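Side-chain contact in ofchtiv-allosamidin (Ostrinia furnacalis, PDB 6JMB), which probably hydrolyses chitin as a group IV insect chitinase of glycosyl hydrolase family 18, and binds the inhibitor allosamidin: residues Gln103-Thr108 against Ser144-Glu149. Numbering follows the deposited sequence.
Sequences QNFIQT and STLLKE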
ATOM      1  N   GLN A 103      -2.159  15.688  21.424  1.00 13.12           N
ATOM      2  CA  GLN A 103      -1.292  15.251  22.510  1.00 13.30           C
ATOM      3  C   GLN A 103      -1.710  13.878  23.017  1.00 12.83           C
ATOM      4  O   GLN A 103      -0.859  13.019  23.285  1.00 13.76           O
ATOM      5  CB  GLN A 103      -1.325  16.280  23.639  1.00 15.10           C
ATOM      6  CG  GLN A 103      -0.467  15.910  24.833  1.00 20.08           C
ATOM      7  CD  GLN A 103      -0.554  16.939  25.945  1.00 34.35           C
ATOM      8  OE1 GLN A 103      -1.529  16.976  26.697  1.00 37.33           O
ATOM      9  NE2 GLN A 103       0.465  17.781  26.053  1.00 38.37           N
ATOM     10  N   ASN A 104      -3.018  13.651  23.144  1.00 12.55           N
ATOM     11  CA  ASN A 104      -3.507  12.336  23.550  1.00 13.10           C
ATOM     12  C   ASN A 104      -3.106  11.265  22.545  1.00 12.41           C
ATOM     13  O   ASN A 104      -2.723  10.152  22.934  1.00 13.09           O
ATOM     14  CB  ASN A 104      -5.026  12.371  23.732  1.00 13.38           C
ATOM     15  CG  ASN A 104      -5.577  11.084  24.320  1.00 14.07           C
ATOM     16  OD1 ASN A 104      -5.065  10.574  25.322  1.00 17.29           O
ATOM     17  ND2 ASN A 104      -6.626  10.555  23.703  1.00 14.86           N
ATOM     18  N   PHE A 105      -3.164  11.582  21.247  1.00 11.98           N
ATOM     19  CA  PHE A 105      -2.747  10.595  20.259  1.00 11.42           C
ATOM     20  C   PHE A 105      -1.259  10.303  20.358  1.00 11.12           C
ATOM     21  O   PHE A 105      -0.836   9.143  20.283  1.00 12.40           O
ATOM     22  CB  PHE A 105      -3.090  11.024  18.834  1.00 12.26           C
ATOM     23  CG  PHE A 105      -2.588  10.046  17.824  1.00 11.16           C
ATOM     24  CD1 PHE A 105      -3.161   8.784  17.742  1.00 14.57           C
ATOM     25  CD2 PHE A 105      -1.483  10.330  17.038  1.00 12.59           C
ATOM     26  CE1 PHE A 105      -2.678   7.842  16.853  1.00 14.61           C
ATOM     27  CE2 PHE A 105      -0.994   9.390  16.146  1.00 14.61           C
ATOM     28  CZ  PHE A 105      -1.591   8.145  16.057  1.00 15.28           C
ATOM     29  N   ILE A 106      -0.445  11.347  20.496  1.00 12.24           N
ATOM     30  CA  ILE A 106       0.995  11.146  20.614  1.00 11.96           C
ATOM     31  C   ILE A 106       1.313  10.247  21.804  1.00 12.20           C
ATOM     32  O   ILE A 106       2.091   9.292  21.693  1.00 12.21           O
ATOM     33  CB  ILE A 106       1.725  12.496  20.690  1.00 12.40           C
ATOM     34  CG1 ILE A 106       1.565  13.248  19.368  1.00 13.42           C
ATOM     35  CG2 ILE A 106       3.191  12.286  21.038  1.00 14.19           C
ATOM     36  CD1 ILE A 106       1.893  14.725  19.458  1.00 15.95           C
ATOM     37  N   GLN A 107       0.684  10.514  22.952  1.00 12.97           N
ATOM     38  CA  GLN A 107       0.998   9.746  24.154  1.00 13.38           C
ATOM     39  C   GLN A 107       0.457   8.320  24.086  1.00 13.01           C
ATOM     40  O   GLN A 107       1.144   7.377  24.496  1.00 13.35           O
ATOM     41  CB  GLN A 107       0.486  10.475  25.398  1.00 14.74           C
ATOM     42  CG  GLN A 107       1.213  11.789  25.677  1.00 19.31           C
ATOM     43  CD  GLN A 107       2.725  11.631  25.727  1.00 24.07           C
ATOM     44  OE1 GLN A 107       3.463  12.377  25.079  1.00 28.98           O
ATOM     45  NE2 GLN A 107       3.196  10.658  26.498  1.00 27.51           N
ATOM     46  N   THR A 108      -0.772   8.129  23.593  1.00 12.56           N
ATOM     47  CA  THR A 108      -1.326   6.775  23.563  1.00 12.43           C
ATOM     48  C   THR A 108      -0.688   5.924  22.469  1.00 13.02           C
ATOM     49  O   THR A 108      -0.478   4.720  22.664  1.00 12.85           O
ATOM     50  CB  THR A 108      -2.849   6.784  23.435  1.00 12.35           C
ATOM     51  OG1 THR A 108      -3.240   7.501  22.259  1.00 12.66           O
ATOM     52  CG2 THR A 108      -3.490   7.413  24.662  1.00 14.27           C
ATOM     53  N   SER A 144       0.035  18.290   8.894  1.00 11.58           N
ATOM     54  CA  SER A 144       1.440  18.651   9.045  1.00 11.74           C
ATOM     55  C   SER A 144       1.783  19.011  10.486  1.00 11.56           C
ATOM     56  O   SER A 144       2.868  18.669  10.968  1.00 12.59           O
ATOM     57  CB  SER A 144       1.800  19.778   8.080  1.00 13.21           C
ATOM     58  OG  SER A 144       1.869  19.271   6.755  1.00 14.66           O
ATOM     59  N   THR A 145       0.873  19.688  11.195  1.00 11.14           N
ATOM     60  CA  THR A 145       1.118  19.973  12.606  1.00 11.44           C
ATOM     61  C   THR A 145       1.231  18.686  13.407  1.00 11.69           C
ATOM     62  O   THR A 145       2.119  18.549  14.257  1.00 12.48           O
ATOM     63  CB  THR A 145       0.007  20.866  13.158  1.00 13.13           C
ATOM     64  OG1 THR A 145      -0.009  22.091  12.421  1.00 14.45           O
ATOM     65  CG2 THR A 145       0.236  21.173  14.636  1.00 14.21           C
ATOM     66  N   LEU A 146       0.349  17.724  13.133  1.00 10.88           N
ATOM     67  CA  LEU A 146       0.399  16.440  13.824  1.00 12.28           C
ATOM     68  C   LEU A 146       1.743  15.754  13.610  1.00 11.38           C
ATOM     69  O   LEU A 146       2.352  15.243  14.559  1.00 11.64           O
ATOM     70  CB  LEU A 146      -0.740  15.556  13.324  1.00 11.95           C
ATOM     71  CG  LEU A 146      -0.750  14.116  13.845  1.00 13.33           C
ATOM     72  CD1 LEU A 146      -1.018  14.091  15.345  1.00 15.05           C
ATOM     73  CD2 LEU A 146      -1.794  13.296  13.098  1.00 15.44           C
ATOM     74  N   LEU A 147       2.229  15.738  12.364  1.00 11.54           N
ATOM     75  CA  LEU A 147       3.515  15.103  12.087  1.00 10.72           C
ATOM     76  C   LEU A 147       4.656  15.816  12.804  1.00 11.71           C
ATOM     77  O   LEU A 147       5.564  15.168  13.341  1.00 11.95           O
ATOM     78  CB  LEU A 147       3.769  15.064  10.580  1.00 11.48           C
ATOM     79  CG  LEU A 147       2.796  14.210   9.760  1.00 12.14           C
ATOM     80  CD1 LEU A 147       3.075  14.393   8.270  1.00 12.14           C
ATOM     81  CD2 LEU A 147       2.877  12.742  10.159  1.00 12.00           C
ATOM     82  N   LYS A 148       4.636  17.153  12.811  1.00 12.08           N
ATOM     83  CA  LYS A 148       5.659  17.912  13.527  1.00 13.80           C
ATOM     84  C   LYS A 148       5.695  17.526  15.003  1.00 12.46           C
ATOM     85  O   LYS A 148       6.769  17.304  15.577  1.00 12.99           O
ATOM     86  CB  LYS A 148       5.377  19.406  13.375  1.00 15.12           C
ATOM     87  CG  LYS A 148       6.321  20.301  14.156  1.00 16.99           C
ATOM     88  CD  LYS A 148       5.897  21.757  14.036  1.00 20.13           C
ATOM     89  CE  LYS A 148       6.856  22.679  14.767  1.00 30.51           C
ATOM     90  NZ  LYS A 148       6.313  24.063  14.876  1.00 37.72           N
ATOM     91  N   GLU A 149       4.521  17.438  15.631  1.00 11.54           N
ATOM     92  CA  GLU A 149       4.457  17.156  17.061  1.00 12.34           C
ATOM     93  C   GLU A 149       4.823  15.706  17.364  1.00 12.68           C
ATOM     94  O   GLU A 149       5.467  15.423  18.385  1.00 13.54           O
ATOM     95  CB  GLU A 149       3.078  17.539  17.599  1.00 13.13           C
ATOM     96  CG  GLU A 149       2.823  19.049  17.497  1.00 13.71           C
ATOM     97  CD  GLU A 149       1.447  19.473  17.965  1.00 17.97           C
ATOM     98  OE1 GLU A 149       0.637  18.594  18.309  1.00 17.25           O
ATOM     99  OE2 GLU A 149       1.171  20.696  17.985  1.00 18.38           O
TER
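Ile106 meets Glu149 where the two helices run closest within these segments, their CA atoms 7.8 Å apart, and the pair illustrates how an acidic residue can serve a helix interface through its hydrocarbon part. The CD1 methyl of Ile106 lies 3.6 Å from Glu149 CB and 3.7 Å from Glu149 C, so it rests on both side-chain base and backbone. Ile106 CG1 stands anti to its carbonyl carbon (chi1 -66°), and the nearly extended chi2 of 163° carries CD1 out to this point. Beyond CG the glutamate chain is extended and runs alongside the isoleucine's end, with CB its closest atom, carrying OE1 to a salt bridge with Arg102, one turn before Ile106. Leu146 makes the second touch: with CG anti to the backbone N (chi1 174°), its end swings toward Phe105 although its first bond does not point there, and CD1 approaches the ring obliquely, 4.2 Å from Phe105 CD2. In both pairs the side chains cross at about a right angle. Helices 99-116 and 138-154 flank strand 120-124 in sequence and pack side by side in the outer helical layer of the family 18 TIM barrel, the side chain of Phe105 about 13 Å from the bound allosamizoline. Leu150 also touches Phe105 and Ile106, Met95 of helix 90-97 touches Phe105 and Leu146, and Leu147 packs on strand 160-165 and helix 178-184.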